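Local coordinates for protein phospholethanolamine N-methyltransferase 2 (Haemonchus contortus, PDB 4KRI) that probably methylates phosphomonomethylethanolamine with S-adenosylmethionine as methyl donor, a step of phosphocholine synthesis in nematodes, at residues A192-W195 against N199-I202; G205-N210 against A241-L246; L211-R216 against F294-I299; K350-I355 against I367-M372. One frame throughout, in Å; residues are numbered along the deposited sequence.

Contact 1 of 4, residues A192-W195 against N199-I202. With 1SH (2-(methylamino)ethyl dihydrogen phosphate), chain E; SAH (S-adenosyl-L-homocysteine), chain D.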
# COMPACT_ATOMS: atom_id res chain seq x y z
N ALA A 192 -17.91 -1.52 6.33
CA ALA A 192 -18.89 -2.59 6.33
C ALA A 192 -18.18 -3.95 6.38
O ALA A 192 -18.61 -4.85 7.10
CB ALA A 192 -19.78 -2.51 5.10
N TYR A 193 -17.09 -4.09 5.64
CA TYR A 193 -16.28 -5.31 5.70
C TYR A 193 -15.71 -5.53 7.11
O TYR A 193 -15.77 -6.64 7.64
CB TYR A 193 -15.12 -5.22 4.71
CG TYR A 193 -15.42 -5.69 3.30
CD1 TYR A 193 -16.27 -6.76 3.05
CD2 TYR A 193 -14.83 -5.06 2.21
CE1 TYR A 193 -16.52 -7.18 1.75
CE2 TYR A 193 -15.07 -5.48 0.93
CZ TYR A 193 -15.92 -6.54 0.70
OH TYR A 193 -16.15 -6.95 -0.59
N GLU A 194 -15.14 -4.48 7.70
CA GLU A 194 -14.58 -4.59 9.05
C GLU A 194 -15.65 -5.06 10.05
O GLU A 194 -15.37 -5.84 10.97
CB GLU A 194 -13.98 -3.25 9.51
CG GLU A 194 -13.34 -3.35 10.88
CD GLU A 194 -12.92 -2.01 11.44
OE1 GLU A 194 -13.42 -0.95 10.99
OE2 GLU A 194 -12.09 -2.02 12.37
N TRP A 195 -16.87 -4.59 9.85
CA TRP A 195 -17.95 -4.96 10.76
C TRP A 195 -18.20 -6.46 10.73
O TRP A 195 -18.35 -7.08 11.79
CB TRP A 195 -19.24 -4.21 10.40
CG TRP A 195 -20.31 -4.27 11.47
CD1 TRP A 195 -20.51 -3.38 12.48
CD2 TRP A 195 -21.33 -5.27 11.62
NE1 TRP A 195 -21.58 -3.76 13.25
CE2 TRP A 195 -22.10 -4.92 12.74
CE3 TRP A 195 -21.66 -6.42 10.91
CZ2 TRP A 195 -23.19 -5.68 13.17
CZ3 TRP A 195 -22.74 -7.18 11.34
CH2 TRP A 195 -23.49 -6.80 12.46
N ASN A 199 -12.95 -6.31 14.15
CA ASN A 199 -12.15 -5.09 14.29
C ASN A 199 -10.77 -5.16 13.64
O ASN A 199 -10.01 -6.08 13.91
CB ASN A 199 -12.00 -4.70 15.76
CG ASN A 199 -13.26 -4.05 16.33
OD1 ASN A 199 -14.36 -4.23 15.81
ND2 ASN A 199 -13.10 -3.29 17.41
N ASN A 200 -10.46 -4.16 12.80
CA ASN A 200 -9.16 -4.02 12.13
C ASN A 200 -8.85 -5.03 11.03
O ASN A 200 -7.75 -4.99 10.46
CB ASN A 200 -7.99 -3.99 13.13
CG ASN A 200 -8.20 -2.97 14.24
OD1 ASN A 200 -8.17 -1.76 14.01
ND2 ASN A 200 -8.39 -3.46 15.46
N PHE A 201 -9.80 -5.90 10.71
CA PHE A 201 -9.56 -6.92 9.69
C PHE A 201 -10.50 -6.82 8.50
O PHE A 201 -11.67 -6.49 8.65
CB PHE A 201 -9.67 -8.32 10.31
CG PHE A 201 -8.48 -8.67 11.15
CD1 PHE A 201 -7.36 -9.25 10.57
CD2 PHE A 201 -8.47 -8.40 12.51
CE1 PHE A 201 -6.24 -9.56 11.34
CE2 PHE A 201 -7.35 -8.71 13.29
CZ PHE A 201 -6.24 -9.29 12.70
N ILE A 202 -9.97 -7.16 7.32
CA ILE A 202 -10.76 -7.24 6.09
C ILE A 202 -10.59 -8.65 5.52
O ILE A 202 -10.71 -8.86 4.32
CB ILE A 202 -10.30 -6.18 5.04
CG1 ILE A 202 -10.10 -4.82 5.69
CG2 ILE A 202 -11.35 -6.05 3.90
CD1 ILE A 202 -11.40 -4.21 6.20
O4 1SH E . -15.43 -11.75 -0.32
P1 1SH E . -15.28 -10.43 -1.08
O1 1SH E . -15.16 -10.64 -2.54
O3 1SH E . -16.53 -9.52 -0.78
O2 1SH E . -13.95 -9.72 -0.59
C1 1SH E . -13.77 -9.54 0.71
C2 1SH E . -12.38 -9.06 1.13
N1 1SH E . -11.29 -9.96 0.91
C3 1SH E . -10.09 -9.26 1.21
N SAH D . -4.34 -8.32 4.79
CA SAH D . -5.45 -7.49 5.32
CB SAH D . -6.23 -6.81 4.13
CG SAH D . -7.02 -7.72 3.19
SD SAH D . -7.81 -6.80 1.84
C SAH D . -6.31 -8.26 6.25
O SAH D . -6.01 -9.40 6.56
OXT SAH D . -7.18 -7.67 6.88
C5' SAH D . -6.70 -6.83 0.42
C4' SAH D . -5.83 -5.72 0.30
O4' SAH D . -4.86 -6.00 -0.74
C3' SAH D . -6.56 -4.52 -0.16
O3' SAH D . -6.42 -3.51 0.82
C2' SAH D . -5.92 -4.12 -1.41
O2' SAH D . -5.84 -2.72 -1.56
C1' SAH D . -4.58 -4.76 -1.31
N9 SAH D . -3.88 -4.88 -2.64
C8 SAH D . -4.36 -5.46 -3.76
N7 SAH D . -3.40 -5.42 -4.69
C5 SAH D . -2.31 -4.84 -4.16
C6 SAH D . -1.04 -4.54 -4.67
N6 SAH D . -0.70 -4.85 -5.97
N1 SAH D . -0.15 -3.94 -3.85
C2 SAH D . -0.46 -3.63 -2.59
N3 SAH D . -1.67 -3.91 -2.07
C4 SAH D . -2.61 -4.50 -2.83

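Contact 2 of 4, residues G205-N210 against A241-L246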
# COMPACT_ATOMS: atom_id res chain seq x y z
N GLY A 205 -12.45 -14.50 9.17
CA GLY A 205 -12.17 -15.05 10.48
C GLY A 205 -11.59 -14.08 11.50
O GLY A 205 -11.45 -14.43 12.67
N GLY A 206 -11.25 -12.87 11.05
CA GLY A 206 -10.78 -11.83 11.95
C GLY A 206 -9.57 -12.23 12.78
O GLY A 206 -8.70 -12.97 12.32
N TRP A 207 -9.52 -11.73 14.02
CA TRP A 207 -8.31 -11.84 14.86
C TRP A 207 -7.92 -13.30 15.12
O TRP A 207 -6.77 -13.68 14.95
CB TRP A 207 -8.53 -11.12 16.20
CG TRP A 207 -7.48 -11.42 17.26
CD1 TRP A 207 -7.39 -12.55 18.04
CD2 TRP A 207 -6.41 -10.57 17.67
NE1 TRP A 207 -6.32 -12.45 18.89
CE2 TRP A 207 -5.70 -11.24 18.69
CE3 TRP A 207 -5.98 -9.31 17.28
CZ2 TRP A 207 -4.58 -10.69 19.31
CZ3 TRP A 207 -4.87 -8.76 17.89
CH2 TRP A 207 -4.18 -9.45 18.90
N ASN A 208 -8.88 -14.12 15.54
CA ASN A 208 -8.56 -15.50 15.87
C ASN A 208 -8.03 -16.27 14.67
O ASN A 208 -7.14 -17.11 14.81
CB ASN A 208 -9.78 -16.22 16.44
CG ASN A 208 -10.14 -15.75 17.83
OD1 ASN A 208 -9.29 -15.26 18.56
ND2 ASN A 208 -11.41 -15.91 18.20
N GLN A 209 -8.59 -16.01 13.49
CA GLN A 209 -8.15 -16.77 12.32
C GLN A 209 -6.78 -16.31 11.88
O GLN A 209 -5.93 -17.12 11.52
CB GLN A 209 -9.14 -16.65 11.16
CG GLN A 209 -8.75 -17.48 9.95
CD GLN A 209 -8.78 -18.99 10.22
OE1 GLN A 209 -9.73 -19.51 10.81
NE2 GLN A 209 -7.74 -19.70 9.78
N ASN A 210 -6.56 -15.00 11.90
CA ASN A 210 -5.24 -14.51 11.52
C ASN A 210 -4.15 -15.04 12.44
O ASN A 210 -3.03 -15.30 12.00
CB ASN A 210 -5.21 -12.99 11.44
CG ASN A 210 -4.05 -12.50 10.61
OD1 ASN A 210 -4.02 -12.70 9.39
ND2 ASN A 210 -3.06 -11.90 11.26
N ALA A 241 2.96 -7.73 15.27
CA ALA A 241 3.83 -6.99 16.15
C ALA A 241 3.46 -7.24 17.61
O ALA A 241 4.34 -7.49 18.45
CB ALA A 241 3.77 -5.49 15.84
N SER A 242 2.17 -7.18 17.94
CA SER A 242 1.81 -7.24 19.36
C SER A 242 1.94 -8.65 19.95
O SER A 242 2.26 -8.81 21.12
CB SER A 242 0.40 -6.69 19.60
OG SER A 242 -0.56 -7.49 18.93
N GLU A 243 1.70 -9.67 19.13
CA GLU A 243 1.72 -11.05 19.60
C GLU A 243 3.09 -11.70 19.53
O GLU A 243 3.44 -12.52 20.39
CB GLU A 243 0.74 -11.90 18.77
CG GLU A 243 -0.71 -11.63 19.07
CD GLU A 243 -1.14 -12.17 20.43
OE1 GLU A 243 -0.77 -13.33 20.76
OE2 GLU A 243 -1.83 -11.45 21.17
N PHE A 244 3.86 -11.36 18.50
CA PHE A 244 5.16 -12.00 18.30
C PHE A 244 6.34 -11.05 18.42
O PHE A 244 7.49 -11.48 18.40
CB PHE A 244 5.19 -12.71 16.95
CG PHE A 244 4.15 -13.79 16.82
CD1 PHE A 244 4.42 -15.08 17.25
CD2 PHE A 244 2.90 -13.51 16.26
CE1 PHE A 244 3.47 -16.08 17.14
CE2 PHE A 244 1.95 -14.50 16.15
CZ PHE A 244 2.23 -15.79 16.58
N GLY A 245 6.08 -9.75 18.53
CA GLY A 245 7.17 -8.79 18.66
C GLY A 245 7.95 -8.60 17.37
O GLY A 245 9.11 -8.19 17.39
N LEU A 246 7.30 -8.91 16.25
CA LEU A 246 7.91 -8.72 14.95
C LEU A 246 7.95 -7.23 14.61
O LEU A 246 7.08 -6.47 15.03
CB LEU A 246 7.11 -9.44 13.88
CG LEU A 246 7.13 -10.97 14.00
CD1 LEU A 246 6.23 -11.58 12.93
CD2 LEU A 246 8.55 -11.44 13.83

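Contact 3 of 4, residues L211-R216 against F294-I299. With SAH (S-adenosyl-L-homocysteine), chain D.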
# COMPACT_ATOMS: atom_id res chain seq x y z
N LEU A 211 -4.46 -15.21 13.72
CA LEU A 211 -3.46 -15.73 14.64
C LEU A 211 -3.12 -17.18 14.29
O LEU A 211 -1.96 -17.58 14.35
CB LEU A 211 -3.95 -15.65 16.09
CG LEU A 211 -2.96 -16.11 17.15
CD1 LEU A 211 -1.74 -15.18 17.17
CD2 LEU A 211 -3.61 -16.16 18.52
N ALA A 212 -4.13 -17.95 13.93
CA ALA A 212 -3.92 -19.34 13.55
C ALA A 212 -3.04 -19.42 12.30
O ALA A 212 -2.17 -20.28 12.21
CB ALA A 212 -5.26 -20.04 13.33
N ILE A 213 -3.26 -18.51 11.36
CA ILE A 213 -2.44 -18.47 10.14
C ILE A 213 -1.00 -18.07 10.44
O ILE A 213 -0.06 -18.68 9.93
CB ILE A 213 -3.06 -17.52 9.10
CG1 ILE A 213 -4.45 -18.04 8.73
CG2 ILE A 213 -2.19 -17.40 7.86
CD1 ILE A 213 -5.10 -17.30 7.63
N LEU A 214 -0.81 -17.06 11.29
CA LEU A 214 0.55 -16.62 11.64
C LEU A 214 1.37 -17.73 12.26
O LEU A 214 2.58 -17.82 12.05
CB LEU A 214 0.50 -15.44 12.61
CG LEU A 214 0.14 -14.11 11.95
CD1 LEU A 214 0.03 -13.01 13.02
CD2 LEU A 214 1.17 -13.74 10.89
N LYS A 215 0.72 -18.59 13.03
CA LYS A 215 1.42 -19.69 13.68
C LYS A 215 1.97 -20.71 12.68
O LYS A 215 2.89 -21.45 12.99
CB LYS A 215 0.50 -20.38 14.70
CG LYS A 215 0.38 -19.58 16.00
CD LYS A 215 -0.63 -20.20 16.96
CE LYS A 215 -0.81 -19.33 18.20
NZ LYS A 215 -1.86 -19.87 19.12
N ARG A 216 1.41 -20.73 11.48
CA ARG A 216 1.88 -21.68 10.47
C ARG A 216 3.20 -21.27 9.82
O ARG A 216 3.75 -22.01 9.00
CB ARG A 216 0.78 -21.93 9.44
CG ARG A 216 -0.47 -22.48 10.11
CD ARG A 216 -1.50 -22.92 9.13
NE ARG A 216 -0.98 -23.95 8.24
CZ ARG A 216 -1.75 -24.62 7.39
NH1 ARG A 216 -3.04 -24.37 7.34
NH2 ARG A 216 -1.22 -25.54 6.59
N PHE A 294 4.43 -11.92 4.34
CA PHE A 294 3.11 -12.44 4.66
C PHE A 294 2.11 -11.73 3.78
O PHE A 294 2.17 -10.51 3.63
CB PHE A 294 2.82 -12.10 6.13
CG PHE A 294 1.48 -12.60 6.62
CD1 PHE A 294 1.16 -13.95 6.58
CD2 PHE A 294 0.55 -11.72 7.16
CE1 PHE A 294 -0.06 -14.41 7.05
CE2 PHE A 294 -0.69 -12.17 7.63
CZ PHE A 294 -0.99 -13.52 7.59
N SER A 295 1.15 -12.46 3.21
CA SER A 295 0.11 -11.79 2.46
C SER A 295 -1.20 -12.48 2.73
O SER A 295 -1.36 -13.65 2.42
CB SER A 295 0.40 -11.77 0.97
OG SER A 295 -0.62 -11.04 0.30
N ARG A 296 -2.14 -11.75 3.32
CA ARG A 296 -3.39 -12.38 3.74
C ARG A 296 -4.57 -11.91 2.90
O ARG A 296 -5.05 -10.78 3.05
CB ARG A 296 -3.59 -12.03 5.22
CG ARG A 296 -4.82 -12.64 5.83
CD ARG A 296 -4.66 -14.11 6.15
NE ARG A 296 -6.00 -14.67 6.10
CZ ARG A 296 -6.87 -14.56 7.09
NH1 ARG A 296 -6.49 -13.98 8.23
NH2 ARG A 296 -8.10 -15.04 6.97
N ASP A 297 -4.99 -12.78 1.97
CA ASP A 297 -6.19 -12.58 1.16
C ASP A 297 -6.11 -11.31 0.32
O ASP A 297 -7.09 -10.56 0.18
CB ASP A 297 -7.43 -12.65 2.05
CG ASP A 297 -7.52 -13.99 2.78
OD1 ASP A 297 -7.12 -15.01 2.18
OD2 ASP A 297 -7.95 -14.02 3.95
N CYS A 298 -4.94 -11.11 -0.28
CA CYS A 298 -4.65 -9.97 -1.13
C CYS A 298 -4.43 -10.39 -2.59
O CYS A 298 -4.92 -9.73 -3.51
CB CYS A 298 -3.39 -9.25 -0.62
SG CYS A 298 -2.51 -8.22 -1.84
N ILE A 299 -3.70 -11.47 -2.81
CA ILE A 299 -3.13 -11.65 -4.15
C ILE A 299 -4.11 -12.09 -5.23
O ILE A 299 -3.74 -12.10 -6.39
CB ILE A 299 -1.82 -12.48 -4.18
CG1 ILE A 299 -2.10 -13.97 -4.00
CG2 ILE A 299 -0.83 -11.96 -3.13
CD1 ILE A 299 -0.92 -14.85 -4.45
N SAH D . -4.34 -8.32 4.79
CA SAH D . -5.45 -7.49 5.32
CB SAH D . -6.23 -6.81 4.13
CG SAH D . -7.02 -7.72 3.19
SD SAH D . -7.81 -6.80 1.84
C SAH D . -6.31 -8.26 6.25
O SAH D . -6.01 -9.40 6.56
OXT SAH D . -7.18 -7.67 6.88
C5' SAH D . -6.70 -6.83 0.42
C4' SAH D . -5.83 -5.72 0.30
O4' SAH D . -4.86 -6.00 -0.74
C3' SAH D . -6.56 -4.52 -0.16
O3' SAH D . -6.42 -3.51 0.82
C2' SAH D . -5.92 -4.12 -1.41
O2' SAH D . -5.84 -2.72 -1.56
C1' SAH D . -4.58 -4.76 -1.31
N9 SAH D . -3.88 -4.88 -2.64
C8 SAH D . -4.36 -5.46 -3.76
N7 SAH D . -3.40 -5.42 -4.69
C5 SAH D . -2.31 -4.84 -4.16
C6 SAH D . -1.04 -4.54 -4.67
N6 SAH D . -0.70 -4.85 -5.97
N1 SAH D . -0.15 -3.94 -3.85
C2 SAH D . -0.46 -3.63 -2.59
N3 SAH D . -1.67 -3.91 -2.07
C4 SAH D . -2.61 -4.50 -2.83

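Contact 4 of 4, residues K350-I355 against I367-M372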
# COMPACT_ATOMS: atom_id res chain seq x y z
N LYS A 350 -6.17 -18.29 -9.32
CA LYS A 350 -5.35 -19.44 -9.70
C LYS A 350 -5.72 -20.63 -8.83
O LYS A 350 -6.35 -20.46 -7.78
CB LYS A 350 -3.87 -19.12 -9.47
CG LYS A 350 -3.35 -17.93 -10.23
CD LYS A 350 -2.30 -18.37 -11.22
CE LYS A 350 -1.31 -17.27 -11.51
NZ LYS A 350 -1.89 -16.14 -12.28
N ASN A 351 -5.32 -21.82 -9.25
CA ASN A 351 -5.45 -23.01 -8.40
C ASN A 351 -4.13 -23.34 -7.74
O ASN A 351 -3.12 -22.67 -7.98
CB ASN A 351 -6.04 -24.20 -9.18
CG ASN A 351 -5.15 -24.66 -10.33
OD1 ASN A 351 -3.93 -24.59 -10.26
ND2 ASN A 351 -5.78 -25.14 -11.40
N LEU A 352 -4.11 -24.36 -6.88
CA LEU A 352 -2.89 -24.66 -6.12
C LEU A 352 -1.77 -25.17 -7.02
O LEU A 352 -0.58 -24.90 -6.77
CB LEU A 352 -3.17 -25.66 -5.01
CG LEU A 352 -3.90 -25.13 -3.77
CD1 LEU A 352 -4.13 -26.25 -2.76
CD2 LEU A 352 -3.12 -24.01 -3.14
N GLU A 353 -2.15 -25.90 -8.06
CA GLU A 353 -1.19 -26.43 -9.01
C GLU A 353 -0.43 -25.28 -9.63
O GLU A 353 0.79 -25.35 -9.82
CB GLU A 353 -1.90 -27.22 -10.13
CG GLU A 353 -2.69 -28.44 -9.66
CD GLU A 353 -3.89 -28.76 -10.55
OE1 GLU A 353 -3.77 -28.61 -11.79
OE2 GLU A 353 -4.95 -29.16 -10.02
N GLN A 354 -1.16 -24.21 -9.96
CA GLN A 354 -0.55 -23.08 -10.63
C GLN A 354 0.39 -22.32 -9.71
O GLN A 354 1.48 -21.90 -10.12
CB GLN A 354 -1.64 -22.16 -11.19
CG GLN A 354 -2.35 -22.78 -12.39
CD GLN A 354 -3.58 -22.01 -12.80
OE1 GLN A 354 -4.38 -21.60 -11.96
NE2 GLN A 354 -3.74 -21.80 -14.10
N ILE A 355 -0.03 -22.13 -8.47
CA ILE A 355 0.79 -21.46 -7.47
C ILE A 355 2.08 -22.23 -7.25
O ILE A 355 3.17 -21.65 -7.22
CB ILE A 355 0.02 -21.28 -6.16
CG1 ILE A 355 -1.16 -20.34 -6.39
CG2 ILE A 355 0.92 -20.71 -5.08
CD1 ILE A 355 -0.73 -18.93 -6.81
N ILE A 367 8.09 -26.15 -0.42
CA ILE A 367 6.77 -25.61 -0.74
C ILE A 367 5.64 -26.39 -0.08
O ILE A 367 5.56 -27.62 -0.20
CB ILE A 367 6.55 -25.59 -2.27
CG1 ILE A 367 7.53 -24.59 -2.92
CG2 ILE A 367 5.11 -25.24 -2.61
CD1 ILE A 367 7.68 -24.76 -4.44
N GLU A 368 4.78 -25.68 0.64
CA GLU A 368 3.57 -26.26 1.22
C GLU A 368 2.35 -25.59 0.60
O GLU A 368 2.27 -24.36 0.55
CB GLU A 368 3.56 -26.04 2.74
CG GLU A 368 2.30 -26.55 3.43
CD GLU A 368 2.25 -26.22 4.92
OE1 GLU A 368 3.23 -25.65 5.44
OE2 GLU A 368 1.22 -26.53 5.56
N VAL A 369 1.40 -26.39 0.12
CA VAL A 369 0.13 -25.83 -0.34
C VAL A 369 -1.02 -26.55 0.34
O VAL A 369 -0.94 -27.76 0.63
CB VAL A 369 -0.04 -25.91 -1.87
CG1 VAL A 369 0.90 -24.94 -2.57
CG2 VAL A 369 0.17 -27.35 -2.38
N GLU A 370 -2.10 -25.82 0.61
CA GLU A 370 -3.28 -26.43 1.22
C GLU A 370 -4.58 -25.83 0.74
O GLU A 370 -4.71 -24.62 0.62
CB GLU A 370 -3.21 -26.34 2.74
CG GLU A 370 -4.46 -26.90 3.42
CD GLU A 370 -4.25 -27.15 4.90
OE1 GLU A 370 -3.19 -27.69 5.27
OE2 GLU A 370 -5.17 -26.82 5.69
N ASN A 371 -5.57 -26.69 0.49
CA ASN A 371 -6.91 -26.23 0.17
C ASN A 371 -7.68 -26.05 1.48
O ASN A 371 -8.10 -27.03 2.09
CB ASN A 371 -7.61 -27.25 -0.73
CG ASN A 371 -9.04 -26.86 -1.06
OD1 ASN A 371 -9.49 -25.77 -0.72
ND2 ASN A 371 -9.76 -27.75 -1.75
N MET A 372 -7.86 -24.80 1.90
CA MET A 372 -8.52 -24.51 3.18
C MET A 372 -9.98 -24.17 3.00
O MET A 372 -10.60 -23.56 3.88
CB MET A 372 -7.81 -23.37 3.91
CG MET A 372 -6.36 -23.63 4.20
SD MET A 372 -5.64 -22.30 5.22
CE MET A 372 -5.97 -20.81 4.25

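Contact 1 of 4, residues A192-W195 against N199-I202
Y193 and E194, on helix 187-197, meet the loop that follows it and joins it to helix 206-215; together they form one wall of the active site of a class I methyltransferase, with both bound ligands beside them. At Y193, CB lies 3.9 Å from I202 CG2, the isoleucine branch standing roughly perpendicular to the tyrosine side chain. The ring continues past I202 to the bound phosphomonomethylethanolamine (1SH), whose C2 lies over one ring face. Y193 OH donates to phosphate oxygen O3 of 1SH at 2.6 Å and is also bonded to Q184 NE2, so the hydroxyl is held from the protein as well as by the ligand. At E194 the backbone takes part: its CA hydrogen points almost straight at F201 O, with CA and O 3.5 Å apart. The side chain, with CG anti to the backbone N (chi1 -177°) and extended beyond, reaches across to the start of the loop at N200. There N200 N donates to E194 OE2 at 2.7 Å with an angle of 167°, meeting the carboxylate on its anti side, 17° out of plane. R264 NH1 binds both this OE2 and N200 OD1, joining the carboxylate to the side-chain amide. The loop so fixed presents its next amide to the cofactor product: I202 N donates to the carboxylate oxygen OXT of SAH at 2.9 Å.

Contact 2 of 4, residues G205-N210 against A241-L246
S242 OG, hydrogen-bonded back to R238 O within its own helix and more weakly to Q239 O, is the polar atom that stands beside the rim of the W207 indole, 4.1 Å from CH2. E243 comes closer to the same edge. Its OE2 lies near the ring plane at 3.4 Å from W207 CZ2, while the carboxylate as a whole is turned 87° to the indole. This puts a carboxylate oxygen against the ring's C-H rim, where a weak electrostatic attraction is plausible. E243 reaches that place by bending at chi2 (-72°), and its CG passes 4.0 Å from W207 CZ2. W207 in turn swings its ring out with CG anti to the backbone N (chi1 167°), spanning a gap in which the nearest CA atoms, of W207 and E243, are 11.1 Å apart. The contact is small and lies at the surface. Nearby, Q239 of helix 235-244 joins the two helices, bonding W207 O through NE2 and the side-chain amide of N210 through OE1. G245, the first residue past helix 235-244, has positive phi and bonds through its backbone to G223, and F244 just before it packs on L211 and L214 of helix 206-215.

Contact 3 of 4, residues L211-R216 against F294-I299
The F294 ring and the R296 guanidinium, two residues apart on one strand, are the flat groups against which helix 206-215 rests. L214 CD2 sits over the centre of one face of F294, a CH-pi contact with the methyl 4.0 Å from the centroid and only 10° off the ring normal. The edge of the same ring receives I213 CG2, near the plane and 3.8 Å from CE1. I213 divides its branches between the two groups: its other methyl, CD1, lies over a face of the R296 guanidinium, offset toward the rim and 3.2 Å from NE, which is tight packing of an apolar group on a charged one. CG1 of I213 is anti to the carbonyl carbon (chi1 -61°), and from there the chain runs on extended, which carries CD1 to the arginine while CG2 faces the phenylalanine.

Several bonds hold the guanidinium in place beneath that methyl. R296 NE forms a salt bridge with D297 OD2 at 3.0 Å, NH2 bonds P204 O, and NH1 bonds N210 OD1. The backbone of the same arginine serves the ligand, its O accepting from the amino N of SAH at 3.1 Å, so the residue joins the helix packing to the cofactor pocket.

The axes of segments 211-215 and 294-296 run roughly antiparallel, 148° between their directions. The helix covers a face of the methyltransferase sheet: F294 bonds through its backbone to L227 and I229 of neighbouring strand 225-229, S295 and D297 bond to strand 320-329, and I213 also touches L323 and T325 there.

Contact 4 of 4, residues K350-I355 against I367-M372
Apolar contact carries this junction, and L352 makes nearly all of it. Its CD2 methyl lies 3.8 Å from V369 CB, the two side chains lying alongside with their ends pointing opposite ways. The CD1 methyl lands farther along the strand, on the peptide link between E370 and N371, 3.6 Å from E370 C and equally far from N371 N; N371 CB borders it at 4.2 Å. The leucine thus rests as much on strand backbone as on side chain. N425, on the adjoining strand, also touches it.

Hydrogen bonding fixes the first turn from which L352 projects. N351 is the N-cap of helix 352-362 and forms a capping box with Q354. Q354 N donates to N351 OD1 at 2.8 Å, approaching almost in line with the side-chain C=O. In return N351 N donates to Q354 OE1 at 2.9 Å, in the plane of that amide, with an N-H...O angle of 164°. The Q354 N bond caps the first turn, whose backbone bond from Q354 N to N351 O is weak, and the return bond from N351 N completes the box. L352 directly follows the cap residue.

On the strand, E368 and E370 both form salt bridges with R216.

The order of elements is that of the far end of the class I methyltransferase fold, with helix 352-362 leading into edge strand 367-371. The antiparallel strand 422-430 inserted between strands 320-329 and 367-371 is the hallmark of this sheet, and L352 packs the helix before the edge strand onto that edge strand.

In the fold
From the N terminus, contact 1 comes first and closes the short turn after helix 187-197. The chain then enters helix 206-215, shared by contacts 2 and 3: its first half meets the end of helix 235-244, its second half strand 290-296, and the two contacts cross along the sequence. F201 of contact 1 packs on W207 and N210 of contact 2, while SAH touches contacts 1 and 3. Contact 4 is in series after the others and closes the connection from helix 352-362 to strand 367-371. R216 of contact 3 reaches the strand of contact 4 by salt bridges, linking the shared helix region with this outer strand.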